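Local coordinates for protein cytochrome c (Pseudomonas aeruginosa, PDB 6RTE) that oxidises dihydro-heme d1 during heme d1 biosynthesis, as a dehydrogenase built from an eight-bladed beta-propeller and a cytochrome c part, at residues G156-T161 against S176-H181. Sequence-based numbering, arbitrary orientation.
Sequences GDHHVT and SRYALH. With HEC (heme c), chain C.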
ATOM      1  N   GLY A 156      -4.589  -8.993  10.297  1.00 41.96           N
ATOM      2  CA  GLY A 156      -5.693  -9.392  11.156  1.00 46.38           C
ATOM      3  C   GLY A 156      -5.551  -8.899  12.584  1.00 46.41           C
ATOM      4  O   GLY A 156      -6.543  -8.540  13.226  1.00 48.94           O
ATOM      5  N   ASP A 157      -4.324  -8.894  13.114  1.00 44.60           N
ATOM      6  CA  ASP A 157      -4.064  -8.412  14.467  1.00 44.25           C
ATOM      7  C   ASP A 157      -3.032  -7.290  14.480  1.00 41.64           C
ATOM      8  O   ASP A 157      -2.501  -6.951  15.539  1.00 42.66           O
ATOM      9  CB  ASP A 157      -3.626  -9.562  15.384  1.00 48.44           C
ATOM     10  CG  ASP A 157      -2.582 -10.475  14.746  1.00 49.52           C
ATOM     11  OD1 ASP A 157      -2.003 -10.113  13.698  1.00 47.62           O
ATOM     12  OD2 ASP A 157      -2.346 -11.571  15.310  1.00 51.28           O
ATOM     13  N   HIS A 158      -2.755  -6.705  13.320  1.00 39.17           N
ATOM     14  CA  HIS A 158      -1.909  -5.520  13.204  1.00 35.27           C
ATOM     15  C   HIS A 158      -0.553  -5.744  13.868  1.00 32.80           C
ATOM     16  O   HIS A 158      -0.136  -5.038  14.790  1.00 30.33           O
ATOM     17  CB  HIS A 158      -2.651  -4.308  13.759  1.00 35.30           C
ATOM     18  CG  HIS A 158      -4.017  -4.162  13.173  1.00 34.74           C
ATOM     19  ND1 HIS A 158      -4.220  -3.771  11.866  1.00 34.15           N
ATOM     20  CD2 HIS A 158      -5.247  -4.440  13.682  1.00 35.55           C
ATOM     21  CE1 HIS A 158      -5.522  -3.776  11.609  1.00 34.26           C
ATOM     22  NE2 HIS A 158      -6.161  -4.179  12.693  1.00 35.74           N
ATOM     23  N   HIS A 159       0.123  -6.766  13.371  1.00 32.56           N
ATOM     24  CA  HIS A 159       1.506  -7.051  13.700  1.00 33.05           C
ATOM     25  C   HIS A 159       2.311  -7.119  12.412  1.00 31.78           C
ATOM     26  O   HIS A 159       1.762  -7.194  11.309  1.00 32.17           O
ATOM     27  CB  HIS A 159       1.634  -8.368  14.480  1.00 35.68           C
ATOM     28  CG  HIS A 159       1.336  -8.233  15.938  1.00 39.44           C
ATOM     29  ND1 HIS A 159       0.057  -8.060  16.423  1.00 40.54           N
ATOM     30  CD2 HIS A 159       2.150  -8.228  17.019  1.00 40.67           C
ATOM     31  CE1 HIS A 159       0.095  -7.971  17.740  1.00 41.67           C
ATOM     32  NE2 HIS A 159       1.356  -8.066  18.126  1.00 41.53           N
ATOM     33  N   VAL A 160       3.634  -7.086  12.577  1.00 31.43           N
ATOM     34  CA  VAL A 160       4.581  -7.301  11.491  1.00 31.47           C
ATOM     35  C   VAL A 160       5.555  -8.372  11.955  1.00 30.85           C
ATOM     36  O   VAL A 160       6.038  -8.318  13.091  1.00 31.04           O
ATOM     37  CB  VAL A 160       5.337  -6.015  11.118  1.00 31.37           C
ATOM     38  CG1 VAL A 160       6.519  -6.323  10.165  1.00 33.55           C
ATOM     39  CG2 VAL A 160       4.388  -4.988  10.508  1.00 30.42           C
ATOM     40  N   THR A 161       5.818  -9.348  11.091  1.00 31.97           N
ATOM     41  CA  THR A 161       6.819 -10.373  11.335  1.00 33.75           C
ATOM     42  C   THR A 161       7.985 -10.158  10.387  1.00 34.62           C
ATOM     43  O   THR A 161       7.781  -9.900   9.192  1.00 34.27           O
ATOM     44  CB  THR A 161       6.231 -11.774  11.157  1.00 33.25           C
ATOM     45  OG1 THR A 161       5.446 -12.094  12.303  1.00 34.81           O
ATOM     46  CG2 THR A 161       7.344 -12.828  10.989  1.00 32.85           C
ATOM     47  N   SER A 176       2.126  -3.300  15.136  1.00 34.76           N
ATOM     48  CA  SER A 176       2.260  -2.121  14.299  1.00 32.83           C
ATOM     49  C   SER A 176       1.182  -1.101  14.650  1.00 30.98           C
ATOM     50  O   SER A 176       0.309  -1.338  15.490  1.00 30.95           O
ATOM     51  CB  SER A 176       2.173  -2.500  12.820  1.00 32.73           C
ATOM     52  OG  SER A 176       0.861  -2.927  12.476  1.00 32.61           O
ATOM     53  N   ARG A 177       1.255   0.055  14.001  1.00 28.99           N
ATOM     54  CA  ARG A 177       0.125   0.965  14.001  1.00 28.37           C
ATOM     55  C   ARG A 177      -1.052   0.299  13.305  1.00 30.26           C
ATOM     56  O   ARG A 177      -0.901  -0.641  12.516  1.00 31.91           O
ATOM     57  CB  ARG A 177       0.482   2.280  13.316  1.00 26.49           C
ATOM     58  CG  ARG A 177       1.575   3.081  14.017  1.00 26.98           C
ATOM     59  CD  ARG A 177       1.049   3.819  15.240  1.00 29.53           C
ATOM     60  NE  ARG A 177       2.129   4.456  15.997  1.00 30.39           N
ATOM     61  CZ  ARG A 177       1.942   5.332  16.982  1.00 30.49           C
ATOM     62  NH1 ARG A 177       0.711   5.705  17.313  1.00 30.26           N
ATOM     63  NH2 ARG A 177       2.982   5.857  17.622  1.00 30.07           N
ATOM     64  N   TYR A 178      -2.249   0.795  13.617  1.00 31.52           N
ATOM     65  CA  TYR A 178      -3.471   0.172  13.131  1.00 31.66           C
ATOM     66  C   TYR A 178      -3.621   0.357  11.626  1.00 29.36           C
ATOM     67  O   TYR A 178      -3.435   1.450  11.101  1.00 27.72           O
ATOM     68  CB  TYR A 178      -4.666   0.773  13.884  1.00 33.10           C
ATOM     69  CG  TYR A 178      -6.013   0.263  13.457  1.00 32.49           C
ATOM     70  CD1 TYR A 178      -6.498  -0.952  13.919  1.00 34.60           C
ATOM     71  CD2 TYR A 178      -6.821   1.015  12.607  1.00 30.07           C
ATOM     72  CE1 TYR A 178      -7.743  -1.412  13.538  1.00 35.81           C
ATOM     73  CE2 TYR A 178      -8.067   0.563  12.225  1.00 31.28           C
ATOM     74  CZ  TYR A 178      -8.523  -0.648  12.692  1.00 34.71           C
ATOM     75  OH  TYR A 178      -9.766  -1.096  12.308  1.00 36.97           O
ATOM     76  N   ALA A 179      -3.960  -0.733  10.935  1.00 29.14           N
ATOM     77  CA  ALA A 179      -4.331  -0.718   9.519  1.00 29.64           C
ATOM     78  C   ALA A 179      -3.231  -0.086   8.654  1.00 27.98           C
ATOM     79  O   ALA A 179      -3.377   0.991   8.076  1.00 28.29           O
ATOM     80  CB  ALA A 179      -5.670   0.013   9.324  1.00 29.85           C
ATOM     81  N   LEU A 180      -2.125  -0.813   8.555  1.00 28.06           N
ATOM     82  CA  LEU A 180      -1.043  -0.378   7.684  1.00 29.66           C
ATOM     83  C   LEU A 180      -1.533  -0.284   6.239  1.00 32.67           C
ATOM     84  O   LEU A 180      -2.325  -1.111   5.780  1.00 33.51           O
ATOM     85  CB  LEU A 180       0.134  -1.346   7.771  1.00 30.42           C
ATOM     86  CG  LEU A 180       0.839  -1.447   9.125  1.00 29.35           C
ATOM     87  CD1 LEU A 180       2.049  -2.380   9.013  1.00 30.84           C
ATOM     88  CD2 LEU A 180       1.263  -0.078   9.605  1.00 26.05           C
ATOM     89  N   HIS A 181      -1.046   0.725   5.528  1.00 34.16           N
ATOM     90  CA  HIS A 181      -1.505   1.065   4.189  1.00 38.80           C
ATOM     91  C   HIS A 181      -0.334   1.147   3.226  1.00 39.84           C
ATOM     92  O   HIS A 181       0.685   1.756   3.546  1.00 37.51           O
ATOM     93  CB  HIS A 181      -2.209   2.436   4.159  1.00 42.94           C
ATOM     94  CG  HIS A 181      -3.689   2.366   4.301  1.00 48.97           C
ATOM     95  ND1 HIS A 181      -4.511   3.427   3.988  1.00 50.23           N
ATOM     96  CD2 HIS A 181      -4.502   1.373   4.734  1.00 51.62           C
ATOM     97  CE1 HIS A 181      -5.767   3.087   4.213  1.00 51.39           C
ATOM     98  NE2 HIS A 181      -5.789   1.847   4.667  1.00 51.98           N
TER
HETATM   99 FE   HEC C 501     -14.146   1.596  19.385  1.00 29.87          FE
HETATM  100  CHA HEC C 501     -12.781  -0.027  16.767  1.00 33.69           C
HETATM  101  CHB HEC C 501     -16.727   2.717  17.394  1.00 31.08           C
HETATM  102  CHC HEC C 501     -15.743   2.972  22.165  1.00 36.51           C
HETATM  103  CHD HEC C 501     -11.421   1.013  21.286  1.00 40.73           C
HETATM  104  NA  HEC C 501     -14.670   1.391  17.471  1.00 31.19           N
HETATM  105  C1A HEC C 501     -13.950   0.666  16.552  1.00 31.43           C
HETATM  106  C2A HEC C 501     -14.599   0.732  15.295  1.00 28.69           C
HETATM  107  C3A HEC C 501     -15.706   1.495  15.469  1.00 27.20           C
HETATM  108  C4A HEC C 501     -15.751   1.915  16.822  1.00 29.28           C
HETATM  109  CMA HEC C 501     -16.698   1.844  14.401  1.00 25.90           C
HETATM  110  CAA HEC C 501     -14.142   0.079  14.009  1.00 28.12           C
HETATM  111  CBA HEC C 501     -13.168   1.035  13.298  1.00 28.73           C
HETATM  112  CGA HEC C 501     -12.523   0.513  12.038  1.00 30.35           C
HETATM  113  O1A HEC C 501     -11.613   1.185  11.491  1.00 31.35           O
HETATM  114  O2A HEC C 501     -12.864  -0.565  11.540  1.00 30.95           O
HETATM  115  NB  HEC C 501     -15.924   2.662  19.709  1.00 34.43           N
HETATM  116  C1B HEC C 501     -16.799   3.003  18.769  1.00 33.65           C
HETATM  117  C2B HEC C 501     -17.875   3.728  19.361  1.00 33.99           C
HETATM  118  C3B HEC C 501     -17.633   3.809  20.705  1.00 36.46           C
HETATM  119  C4B HEC C 501     -16.348   3.104  20.906  1.00 35.57           C
HETATM  120  CMB HEC C 501     -19.056   4.285  18.623  1.00 32.47           C
HETATM  121  CAB HEC C 501     -18.408   4.403  21.832  1.00 39.39           C
HETATM  122  CBB HEC C 501     -19.894   4.107  21.639  1.00 42.50           C
HETATM  123  NC  HEC C 501     -13.687   1.937  21.392  1.00 38.07           N
HETATM  124  C1C HEC C 501     -14.446   2.507  22.357  1.00 38.35           C
HETATM  125  C2C HEC C 501     -13.706   2.528  23.559  1.00 39.72           C
HETATM  126  C3C HEC C 501     -12.468   1.952  23.313  1.00 38.80           C
HETATM  127  C4C HEC C 501     -12.470   1.602  21.930  1.00 40.34           C
HETATM  128  CMC HEC C 501     -14.233   3.089  24.846  1.00 41.88           C
HETATM  129  CAC HEC C 501     -11.281   1.741  24.169  1.00 32.54           C
HETATM  130  CBC HEC C 501     -11.334   0.757  25.332  1.00 39.72           C
HETATM  131  ND  HEC C 501     -12.496   0.704  19.099  1.00 37.67           N
HETATM  132  C1D HEC C 501     -11.497   0.558  19.974  1.00 40.28           C
HETATM  133  C2D HEC C 501     -10.390  -0.195  19.370  1.00 41.82           C
HETATM  134  C3D HEC C 501     -10.758  -0.493  18.121  1.00 40.26           C
HETATM  135  C4D HEC C 501     -12.092   0.096  17.961  1.00 38.01           C
HETATM  136  CMD HEC C 501      -9.090  -0.566  20.035  1.00 44.44           C
HETATM  137  CAD HEC C 501      -9.948  -1.246  17.094  1.00 41.25           C
HETATM  138  CBD HEC C 501     -10.177  -2.756  17.207  1.00 42.59           C
HETATM  139  CGD HEC C 501      -9.391  -3.548  16.187  1.00 43.52           C
HETATM  140  O1D HEC C 501      -8.215  -3.855  16.429  1.00 44.38           O
HETATM  141  O2D HEC C 501      -9.893  -3.907  15.112  1.00 43.64           O
HETATM  142  O   HOH W   1      -2.284  -3.664   9.553  1.00 29.03           O
HETATM  143  O   HOH W   2      -0.930  -3.803  17.068  1.00 45.26           O
HETATM  144  O   HOH W   3       0.127  -4.781  10.627  1.00 29.82           O
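Tyr178 CD1 sits over one face of the His158 imidazole, toward its rim, and His158 NE2 comes within 3.3 Å of Tyr178 CE1; the two planes meet obliquely, at 45°. The other nitrogen, His158 ND1, takes part in a hydrogen bond to a water that accepts from Leu180 N, tying the imidazole to the second backbone. Behind the rings, Ser176 N donates a nearly straight bond (169°) to His158 O, 2.9 Å away, and a second water donates hydrogen bonds to that oxygen and to Ser176 O. Segment 156-161 is the turn into propeller strand 159-164 and its first residues; strand 169-175 pairs antiparallel with it, and 176-181 carries the chain on to the next blade. Farther in, Val160 CG2 meets Leu180 CD1 at 3.8 Å, with Phe195 touching both side chains. Tyr178 itself, its CG anti to the backbone N (chi1 178°), extends to the heme c, where its OH donates a weak bond to propionate O1A. On the other segment, a G1 beta bulge sets His158 and His159 together opposite Glu154 of the adjoining strand, and His159 ND1 donates to Asp157 O at 2.9 Å.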